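Local coordinates for protein L-ornithine N(5)-monooxygenase (Pseudomonas aeruginosa, PDB 3S5W) that uses FAD, NADPH and molecular oxygen to hydroxylate the side-chain nitrogen of L-ornithine, the first step toward hydroxamate siderophores such as pyoverdin, at residues Ser93-Thr98 against Arg435-Ser440; Lys280-Ile285 against Ile396-Arg401; Val339-Ala344 against Glu350-Asp355. One frame throughout, in Å; residues are numbered along the deposited sequence.

Contact 1 of 3, residues Ser93-Thr98 against Arg435-Ser440; sequences SLRNPT and RAEEIS
R95 and E437 meet mainly through their aliphatic parts. The arginine leaves its loop with two nearly extended torsions, chi1 -174° and chi2 -175°, and so delivers its CD to the side of the glutamate chain, where R95 CD lies 3.6 Å from E437 CB. The carboxylate end crosses the arginine methylenes at a slant: E437 OE1 is 3.7 Å from R95 CG. A long chain suits the place, because methylenes bridge the gap between loop and helix while the charged end reaches further. At its end R95 NH1 comes 4.0 Å from A436 CB, a small methyl group that lets the guanidinium lie close to the helix.

The electrostatics are indirect. R95 NE and E437 OE2 remain 4.8 Å apart, and the guanidinium and carboxylate planes are turned 66° against each other, so the opposite charges probably attract without pairing. Instead the bend at chi3 sends the guanidinium to other partners: NH1 donates to the P433 carbonyl, and NE forms a salt bridge with E51 on helix 40-56. The loop is thereby tied both to the C-terminal helix 432-447 and to helix 40-56, the first helix of the Rossmann-like FAD-binding fold.

Hydrogen bonds within helix 432-447 involve the same turn. A436 O takes the routine backbone bond from S440 N and, on the opposite face of its carbonyl plane, a second from S440 OG at 2.8 Å. Serine is compact enough to fold back in this way where helix 40-56 packs against it, and its OG also bonds R52 NE of that helix.

Contact 2 of 3, residues Lys280-Ile285 against Ile396-Arg401; sequences KFTDLI and IGRDYR. With PO4 (phosphate ion), chain G.
R398 extends from its backbone with CG anti to N (chi1 179°) and then turns at chi2, 54°, which swings its guanidinium across to T282 and D283 on helix 279-287. Two nitrogens of the arginine grip a single carboxylate oxygen side-on: R398 NE donates to D283 OD2 at 2.8 Å, and R398 NH2 to D283 OD2 at 3.0 Å. The oxygen lies close to the guanidinium plane, but the carboxylate is rotated by 54° from it, so NE arrives nearly along the C-O axis and NH2 from above the carboxylate plane. Both bonds are bent, the one from NH2 more so.

T282 supplies the apolar half. Its CG2 sits over the centre of one guanidinium face, 3.6 Å from R398 CZ, and also 3.7 Å from Y400 OH. Threonine fits because its hydroxyl turns back to a weak bond with P279 O while the methyl faces the arginine.

The arginine is carried by a type I turn from G397 to Y400 that ends in a G1-type bulge: Y400 N bonds G397 O, G397 N bonds R401 O at 2.8 Å, and Y400 takes the left-handed conformation more usual for glycine. G397, having no side chain, leaves room for D399 OD1, which receives a weak bond from R401 N. The Y400 ring stacks on H422.

Helix 279-287 follows the substrate-binding residues N274 to F277, and the T282 side chain is about 8 Å from that of F277. Farther along, the extended R401 binds a phosphate, probably from the crystallisation liquor, with R401 NH1 2.8 Å from PO4 O1 and NH2 bonding O2; H446 ND1 is hydrogen-bonded to the same ion.

Contact 3 of 3, residues Val339-Ala344 against Glu350-Asp355; sequences VERATA and ELALRD
Salt bridges join the two strands at both ends of the contact. E340 and R354 pair through two bonds, one to each carboxylate oxygen: R354 NE donates almost straight to E340 OE2 at 2.9 Å, and R354 NH2 to E340 OE1 at 3.0 Å. R341 NH2 reaches E350 OE2 on its anti lone pair, at 2.8 Å. The R341 chain is extended to CD and bends at chi3 (43°), passing over A352, whose small methyl admits it: A352 CB is 3.9 Å from R341 CB.

V339, A342, L351 and L353 point to the face opposite R341 and A352. L351 CD2 touches A342 CB at 3.6 Å, and V339 CG2 meets L353 CD2 at 3.8 Å; the branched residues suit a face that packs on I233 and I258 of the NADP-domain sheet.

Backbone bonds pair T343 with E350 in both directions. E340 N bonds A352 O at 2.8 Å and A352 N bonds R341 O, leaving R341 N buried without a partner. Two residues, E340 and R341, thus face one, A352: a classic beta bulge in an antiparallel hairpin, part of the three-stranded meander typical of NADP-binding domains in two-domain flavoproteins.

In the fold
The contacts are nested along the chain: 93-98 and 435-440 enclose 280-285 and 396-401, which enclose the hairpin of contact 3. Contacts 1 and 2 are neighbours, their centres 15 Å apart, and share helix 432-447: E438 OE1 forms a salt bridge with R398 NH1 at 2.9 Å, and R435 and I439 pack on Y400. Contact 1 packs on that C-terminal helix directly, while R398 and Y400 link contact 2 to it. The helix follows the FAD-binding residues T427 to L429, placing both on the enzyme's FAD side. Contact 3, centred about 48 Å from contact 1 and 42 Å from contact 2, lies on the NADP side, the V339 side chain about 7 Å from the bound NADP.

Contact 1 of 3, residues Ser93-Thr98 against Arg435-Ser440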
loop_
_atom_site.group_PDB
_atom_site.type_symbol
_atom_site.label_atom_id
_atom_site.label_comp_id
_atom_site.label_asym_id
_atom_site.label_seq_id
_atom_site.Cartn_x
_atom_site.Cartn_y
_atom_site.Cartn_z
ATOM N N SER A 93 -14.757 -12.034 -2.094
ATOM C CA SER A 93 -15.904 -12.211 -2.986
ATOM C C SER A 93 -15.583 -12.691 -4.391
ATOM O O SER A 93 -16.364 -13.452 -4.969
ATOM C CB SER A 93 -16.813 -10.969 -2.994
ATOM O OG SER A 93 -17.460 -10.866 -1.732
ATOM N N LEU A 94 -14.461 -12.254 -4.962
ATOM C CA LEU A 94 -14.090 -12.741 -6.304
ATOM C C LEU A 94 -13.860 -14.259 -6.343
ATOM O O LEU A 94 -13.934 -14.866 -7.403
ATOM C CB LEU A 94 -12.862 -12.011 -6.844
ATOM C CG LEU A 94 -13.038 -10.526 -7.163
ATOM C CD1 LEU A 94 -11.865 -10.012 -7.997
ATOM C CD2 LEU A 94 -14.344 -10.322 -7.908
ATOM N N ARG A 95 -13.531 -14.833 -5.183
ATOM C CA ARG A 95 -13.366 -16.284 -5.049
ATOM C C ARG A 95 -14.636 -16.943 -4.528
ATOM O O ARG A 95 -15.073 -17.941 -5.074
ATOM C CB ARG A 95 -12.229 -16.622 -4.071
ATOM C CG ARG A 95 -11.905 -18.142 -4.012
ATOM C CD ARG A 95 -10.856 -18.458 -2.931
ATOM N NE ARG A 95 -11.328 -18.150 -1.595
ATOM C CZ ARG A 95 -10.870 -17.145 -0.855
ATOM N NH1 ARG A 95 -9.919 -16.350 -1.332
ATOM N NH2 ARG A 95 -11.366 -16.921 0.353
ATOM N N ASN A 96 -15.196 -16.374 -3.461
ATOM C CA ASN A 96 -16.247 -17.013 -2.665
ATOM C C ASN A 96 -17.213 -15.995 -2.049
ATOM O O ASN A 96 -17.027 -15.584 -0.915
ATOM C CB ASN A 96 -15.609 -17.894 -1.567
ATOM C CG ASN A 96 -16.639 -18.560 -0.665
ATOM O OD1 ASN A 96 -16.339 -18.910 0.476
ATOM N ND2 ASN A 96 -17.856 -18.718 -1.164
ATOM N N PRO A 97 -18.267 -15.583 -2.807
ATOM C CA PRO A 97 -19.241 -14.636 -2.277
ATOM C C PRO A 97 -19.996 -15.129 -1.063
ATOM O O PRO A 97 -20.589 -14.313 -0.369
ATOM C CB PRO A 97 -20.236 -14.465 -3.437
ATOM C CG PRO A 97 -19.431 -14.700 -4.634
ATOM C CD PRO A 97 -18.499 -15.851 -4.231
ATOM N N THR A 98 -19.988 -16.450 -0.823
ATOM C CA THR A 98 -20.682 -17.010 0.345
ATOM C C THR A 98 -19.815 -16.961 1.630
ATOM O O THR A 98 -20.269 -17.336 2.717
ATOM C CB THR A 98 -21.179 -18.481 0.118
ATOM O OG1 THR A 98 -20.068 -19.379 0.164
ATOM C CG2 THR A 98 -21.905 -18.642 -1.204
ATOM N N ARG A 435 -5.446 -14.476 -5.615
ATOM C CA ARG A 435 -4.056 -14.703 -5.201
ATOM C C ARG A 435 -3.977 -15.556 -3.922
ATOM O O ARG A 435 -3.112 -16.438 -3.807
ATOM C CB ARG A 435 -3.337 -13.378 -5.009
ATOM C CG ARG A 435 -1.857 -13.508 -4.709
ATOM C CD ARG A 435 -1.174 -12.177 -4.938
ATOM N NE ARG A 435 -1.306 -11.214 -3.839
ATOM C CZ ARG A 435 -1.239 -9.900 -4.015
ATOM N NH1 ARG A 435 -1.159 -9.412 -5.246
ATOM N NH2 ARG A 435 -1.266 -9.071 -2.977
ATOM N N ALA A 436 -4.879 -15.304 -2.970
ATOM C CA ALA A 436 -4.914 -16.080 -1.737
ATOM C C ALA A 436 -5.173 -17.564 -2.037
ATOM O O ALA A 436 -4.540 -18.445 -1.440
ATOM C CB ALA A 436 -5.996 -15.547 -0.807
ATOM N N GLU A 437 -6.111 -17.832 -2.945
ATOM C CA GLU A 437 -6.422 -19.208 -3.344
ATOM C C GLU A 437 -5.205 -19.828 -4.038
ATOM O O GLU A 437 -4.893 -21.007 -3.834
ATOM C CB GLU A 437 -7.610 -19.237 -4.295
ATOM C CG GLU A 437 -7.945 -20.637 -4.811
ATOM C CD GLU A 437 -9.358 -20.720 -5.355
ATOM O OE1 GLU A 437 -9.653 -20.017 -6.340
ATOM O OE2 GLU A 437 -10.172 -21.484 -4.787
ATOM N N GLU A 438 -4.499 -19.031 -4.829
ATOM C CA GLU A 438 -3.342 -19.539 -5.562
ATOM C C GLU A 438 -2.132 -19.847 -4.648
ATOM O O GLU A 438 -1.516 -20.923 -4.759
ATOM C CB GLU A 438 -2.950 -18.589 -6.678
ATOM C CG GLU A 438 -4.005 -18.541 -7.820
ATOM C CD GLU A 438 -3.709 -17.462 -8.863
ATOM O OE1 GLU A 438 -2.837 -16.601 -8.613
ATOM O OE2 GLU A 438 -4.359 -17.465 -9.932
ATOM N N ILE A 439 -1.809 -18.921 -3.750
ATOM C CA ILE A 439 -0.710 -19.143 -2.798
ATOM C C ILE A 439 -1.055 -20.273 -1.812
ATOM O O ILE A 439 -0.210 -21.133 -1.546
ATOM C CB ILE A 439 -0.334 -17.859 -2.058
ATOM C CG1 ILE A 439 0.200 -16.817 -3.045
ATOM C CG2 ILE A 439 0.702 -18.160 -0.958
ATOM C CD1 ILE A 439 0.416 -15.461 -2.444
ATOM N N SER A 440 -2.284 -20.282 -1.284
ATOM C CA SER A 440 -2.673 -21.322 -0.337
ATOM C C SER A 440 -2.641 -22.729 -0.994
ATOM O O SER A 440 -2.169 -23.684 -0.364
ATOM C CB SER A 440 -3.997 -21.028 0.374
ATOM O OG SER A 440 -5.073 -21.060 -0.532
#

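Contact 2 of 3, residues Lys280-Ile285 against Ile396-Arg401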
loop_
_atom_site.group_PDB
_atom_site.type_symbol
_atom_site.label_atom_id
_atom_site.label_comp_id
_atom_site.label_asym_id
_atom_site.label_seq_id
_atom_site.Cartn_x
_atom_site.Cartn_y
_atom_site.Cartn_z
ATOM N N LYS A 280 -8.107 -12.686 -14.807
ATOM C CA LYS A 280 -7.617 -13.156 -16.124
ATOM C C LYS A 280 -6.374 -12.416 -16.656
ATOM O O LYS A 280 -5.510 -12.997 -17.337
ATOM C CB LYS A 280 -8.740 -12.998 -17.164
ATOM C CG LYS A 280 -8.785 -14.083 -18.220
ATOM C CD LYS A 280 -10.142 -14.080 -18.974
ATOM C CE LYS A 280 -11.216 -14.868 -18.188
ATOM N NZ LYS A 280 -12.050 -15.725 -19.087
ATOM N N PHE A 281 -6.285 -11.123 -16.372
ATOM C CA PHE A 281 -5.147 -10.379 -16.845
ATOM C C PHE A 281 -3.841 -10.884 -16.197
ATOM O O PHE A 281 -2.779 -10.720 -16.781
ATOM C CB PHE A 281 -5.304 -8.879 -16.598
ATOM C CG PHE A 281 -4.263 -8.056 -17.294
ATOM C CD1 PHE A 281 -4.420 -7.716 -18.638
ATOM C CD2 PHE A 281 -3.124 -7.623 -16.610
ATOM C CE1 PHE A 281 -3.442 -6.954 -19.316
ATOM C CE2 PHE A 281 -2.125 -6.854 -17.276
ATOM C CZ PHE A 281 -2.294 -6.523 -18.635
ATOM N N THR A 282 -3.922 -11.461 -14.998
ATOM C CA THR A 282 -2.692 -11.920 -14.304
ATOM C C THR A 282 -1.984 -12.955 -15.191
ATOM O O THR A 282 -0.774 -12.846 -15.441
ATOM C CB THR A 282 -2.971 -12.458 -12.888
ATOM O OG1 THR A 282 -3.668 -11.463 -12.128
ATOM C CG2 THR A 282 -1.628 -12.846 -12.134
ATOM N N ASP A 283 -2.752 -13.928 -15.676
ATOM C CA ASP A 283 -2.250 -15.000 -16.558
ATOM C C ASP A 283 -1.702 -14.427 -17.850
ATOM O O ASP A 283 -0.639 -14.849 -18.346
ATOM C CB ASP A 283 -3.374 -15.989 -16.894
ATOM C CG ASP A 283 -3.641 -16.979 -15.781
ATOM O OD1 ASP A 283 -4.763 -17.526 -15.747
ATOM O OD2 ASP A 283 -2.742 -17.229 -14.933
ATOM N N LEU A 284 -2.417 -13.439 -18.394
ATOM C CA LEU A 284 -2.044 -12.841 -19.657
ATOM C C LEU A 284 -0.674 -12.135 -19.572
ATOM O O LEU A 284 0.209 -12.413 -20.367
ATOM C CB LEU A 284 -3.143 -11.870 -20.118
ATOM C CG LEU A 284 -3.055 -11.192 -21.498
ATOM C CD1 LEU A 284 -2.094 -10.035 -21.518
ATOM C CD2 LEU A 284 -2.732 -12.209 -22.605
ATOM N N ILE A 285 -0.511 -11.216 -18.621
ATOM C CA ILE A 285 0.754 -10.501 -18.514
ATOM C C ILE A 285 1.924 -11.439 -18.171
ATOM O O ILE A 285 3.018 -11.306 -18.736
ATOM C CB ILE A 285 0.694 -9.248 -17.579
ATOM C CG1 ILE A 285 1.977 -8.400 -17.731
ATOM C CG2 ILE A 285 0.358 -9.631 -16.125
ATOM C CD1 ILE A 285 1.868 -6.965 -17.184
ATOM N N ILE A 396 10.251 -14.454 -9.743
ATOM C CA ILE A 396 9.104 -15.072 -9.049
ATOM C C ILE A 396 8.219 -15.965 -9.967
ATOM O O ILE A 396 8.001 -15.646 -11.157
ATOM C CB ILE A 396 8.251 -13.928 -8.402
ATOM C CG1 ILE A 396 7.331 -14.456 -7.303
ATOM C CG2 ILE A 396 7.482 -13.148 -9.473
ATOM C CD1 ILE A 396 6.732 -13.331 -6.447
ATOM N N GLY A 397 7.707 -17.066 -9.418
ATOM C CA GLY A 397 6.851 -17.978 -10.173
ATOM C C GLY A 397 5.444 -17.400 -10.359
ATOM O O GLY A 397 5.070 -16.426 -9.701
ATOM N N ARG A 398 4.665 -18.012 -11.241
ATOM C CA ARG A 398 3.239 -17.677 -11.389
ATOM C C ARG A 398 2.531 -17.727 -10.030
ATOM O O ARG A 398 1.749 -16.820 -9.702
ATOM C CB ARG A 398 2.561 -18.632 -12.369
ATOM C CG ARG A 398 1.044 -18.395 -12.586
ATOM C CD ARG A 398 0.704 -16.940 -13.007
ATOM N NE ARG A 398 -0.751 -16.720 -13.038
ATOM C CZ ARG A 398 -1.512 -16.457 -11.964
ATOM N NH1 ARG A 398 -0.965 -16.320 -10.751
ATOM N NH2 ARG A 398 -2.826 -16.261 -12.101
ATOM N N ASP A 399 2.840 -18.764 -9.235
ATOM C CA ASP A 399 2.247 -18.944 -7.897
ATOM C C ASP A 399 2.845 -18.074 -6.764
ATOM O O ASP A 399 2.580 -18.315 -5.584
ATOM C CB ASP A 399 2.268 -20.438 -7.505
ATOM C CG ASP A 399 3.703 -20.981 -7.324
ATOM O OD1 ASP A 399 4.658 -20.262 -7.684
ATOM O OD2 ASP A 399 3.848 -22.119 -6.830
ATOM N N TYR A 400 3.640 -17.076 -7.136
ATOM C CA TYR A 400 4.222 -16.075 -6.232
ATOM C C TYR A 400 5.395 -16.625 -5.386
ATOM O O TYR A 400 5.840 -15.981 -4.461
ATOM C CB TYR A 400 3.158 -15.399 -5.342
ATOM C CG TYR A 400 2.084 -14.737 -6.172
ATOM C CD1 TYR A 400 2.274 -13.435 -6.670
ATOM C CD2 TYR A 400 0.894 -15.416 -6.485
ATOM C CE1 TYR A 400 1.287 -12.798 -7.469
ATOM C CE2 TYR A 400 -0.104 -14.790 -7.281
ATOM C CZ TYR A 400 0.120 -13.472 -7.761
ATOM O OH TYR A 400 -0.830 -12.834 -8.537
ATOM N N ARG A 401 5.903 -17.787 -5.776
ATOM C CA ARG A 401 7.020 -18.419 -5.077
ATOM C C ARG A 401 8.343 -17.957 -5.680
ATOM O O ARG A 401 8.517 -17.985 -6.912
ATOM C CB ARG A 401 6.879 -19.939 -5.178
ATOM C CG ARG A 401 7.866 -20.653 -4.298
ATOM C CD ARG A 401 7.474 -22.068 -4.168
ATOM N NE ARG A 401 8.579 -22.829 -3.615
ATOM C CZ ARG A 401 8.577 -24.149 -3.524
ATOM N NH1 ARG A 401 7.519 -24.837 -3.956
ATOM N NH2 ARG A 401 9.626 -24.775 -2.990
HETATM P P PO4 G . 9.197 -28.112 -3.953
HETATM O O1 PO4 G . 7.798 -27.622 -3.620
HETATM O O2 PO4 G . 10.171 -27.615 -2.901
HETATM O O3 PO4 G . 9.186 -29.621 -3.986
HETATM O O4 PO4 G . 9.628 -27.603 -5.314
#

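Contact 3 of 3, residues Val339-Ala344 against Glu350-Asp355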
loop_
_atom_site.group_PDB
_atom_site.type_symbol
_atom_site.label_atom_id
_atom_site.label_comp_id
_atom_site.label_asym_id
_atom_site.label_seq_id
_atom_site.Cartn_x
_atom_site.Cartn_y
_atom_site.Cartn_z
ATOM N N VAL A 339 11.372 20.853 -7.027
ATOM C CA VAL A 339 12.214 21.261 -5.908
ATOM C C VAL A 339 13.684 20.996 -6.254
ATOM O O VAL A 339 14.098 19.852 -6.373
ATOM C CB VAL A 339 11.850 20.531 -4.589
ATOM C CG1 VAL A 339 12.738 21.098 -3.458
ATOM C CG2 VAL A 339 10.368 20.751 -4.247
ATOM N N GLU A 340 14.458 22.068 -6.413
ATOM C CA GLU A 340 15.895 21.937 -6.754
ATOM C C GLU A 340 16.797 21.905 -5.526
ATOM O O GLU A 340 17.858 21.317 -5.562
ATOM C CB GLU A 340 16.338 23.074 -7.673
ATOM C CG GLU A 340 15.829 22.918 -9.069
ATOM C CD GLU A 340 16.625 23.747 -10.091
ATOM O OE1 GLU A 340 17.476 24.601 -9.714
ATOM O OE2 GLU A 340 16.381 23.506 -11.277
ATOM N N ARG A 341 16.350 22.530 -4.442
ATOM C CA ARG A 341 17.085 22.556 -3.178
ATOM C C ARG A 341 16.052 22.624 -2.044
ATOM O O ARG A 341 15.027 23.275 -2.180
ATOM C CB ARG A 341 18.026 23.792 -3.131
ATOM C CG ARG A 341 18.901 23.860 -1.847
ATOM C CD ARG A 341 19.727 25.165 -1.652
ATOM N NE ARG A 341 19.031 26.427 -1.959
ATOM C CZ ARG A 341 18.141 27.052 -1.180
ATOM N NH1 ARG A 341 17.758 26.534 -0.019
ATOM N NH2 ARG A 341 17.598 28.196 -1.575
ATOM N N ALA A 342 16.318 21.953 -0.930
ATOM C CA ALA A 342 15.465 22.093 0.255
ATOM C C ALA A 342 16.372 22.251 1.464
ATOM O O ALA A 342 17.255 21.417 1.672
ATOM C CB ALA A 342 14.561 20.871 0.414
ATOM N N THR A 343 16.186 23.334 2.217
ATOM C CA THR A 343 17.104 23.671 3.293
ATOM C C THR A 343 16.319 23.971 4.572
ATOM O O THR A 343 15.355 24.732 4.532
ATOM C CB THR A 343 17.974 24.932 2.923
ATOM O OG1 THR A 343 18.550 24.753 1.618
ATOM C CG2 THR A 343 19.093 25.158 3.971
ATOM N N ALA A 344 16.735 23.377 5.688
ATOM C CA ALA A 344 16.225 23.745 7.013
ATOM C C ALA A 344 16.762 25.119 7.427
ATOM O O ALA A 344 17.971 25.353 7.362
ATOM C CB ALA A 344 16.626 22.692 8.065
ATOM N N GLU A 350 13.058 25.980 3.477
ATOM C CA GLU A 350 13.189 26.848 2.321
ATOM C C GLU A 350 13.318 25.968 1.077
ATOM O O GLU A 350 14.158 25.084 1.021
ATOM C CB GLU A 350 14.407 27.791 2.511
ATOM C CG GLU A 350 14.636 28.714 1.348
ATOM C CD GLU A 350 15.845 29.591 1.570
ATOM O OE1 GLU A 350 15.797 30.470 2.447
ATOM O OE2 GLU A 350 16.846 29.372 0.878
ATOM N N LEU A 351 12.451 26.182 0.090
ATOM C CA LEU A 351 12.478 25.368 -1.116
ATOM C C LEU A 351 12.831 26.272 -2.278
ATOM O O LEU A 351 12.219 27.325 -2.431
ATOM C CB LEU A 351 11.093 24.752 -1.408
ATOM C CG LEU A 351 10.478 23.773 -0.401
ATOM C CD1 LEU A 351 9.204 23.143 -1.008
ATOM C CD2 LEU A 351 11.466 22.684 0.023
ATOM N N ALA A 352 13.813 25.846 -3.071
ATOM C CA ALA A 352 14.155 26.518 -4.317
ATOM C C ALA A 352 13.380 25.790 -5.413
ATOM O O ALA A 352 13.585 24.597 -5.655
ATOM C CB ALA A 352 15.680 26.494 -4.565
ATOM N N LEU A 353 12.467 26.528 -6.037
ATOM C CA LEU A 353 11.471 25.967 -6.948
ATOM C C LEU A 353 11.699 26.403 -8.410
ATOM O O LEU A 353 11.678 27.613 -8.730
ATOM C CB LEU A 353 10.077 26.359 -6.491
ATOM C CG LEU A 353 9.662 25.935 -5.069
ATOM C CD1 LEU A 353 8.292 26.550 -4.790
ATOM C CD2 LEU A 353 9.633 24.438 -4.879
ATOM N N ARG A 354 11.936 25.424 -9.269
ATOM C CA ARG A 354 12.186 25.703 -10.685
ATOM C C ARG A 354 10.883 25.518 -11.449
ATOM O O ARG A 354 10.340 24.418 -11.485
ATOM C CB ARG A 354 13.262 24.761 -11.244
ATOM C CG ARG A 354 13.600 24.979 -12.735
ATOM C CD ARG A 354 14.458 26.214 -12.971
ATOM N NE ARG A 354 15.774 26.080 -12.354
ATOM C CZ ARG A 354 16.680 27.057 -12.278
ATOM N NH1 ARG A 354 16.414 28.265 -12.763
ATOM N NH2 ARG A 354 17.841 26.828 -11.685
ATOM N N ASP A 355 10.394 26.590 -12.052
ATOM C CA ASP A 355 9.201 26.535 -12.894
ATOM C C ASP A 355 9.655 26.237 -14.334
ATOM O O ASP A 355 10.255 27.118 -14.977
ATOM C CB ASP A 355 8.484 27.890 -12.769
ATOM C CG ASP A 355 7.173 27.977 -13.573
ATOM O OD1 ASP A 355 6.985 27.269 -14.589
ATOM O OD2 ASP A 355 6.326 28.806 -13.189
#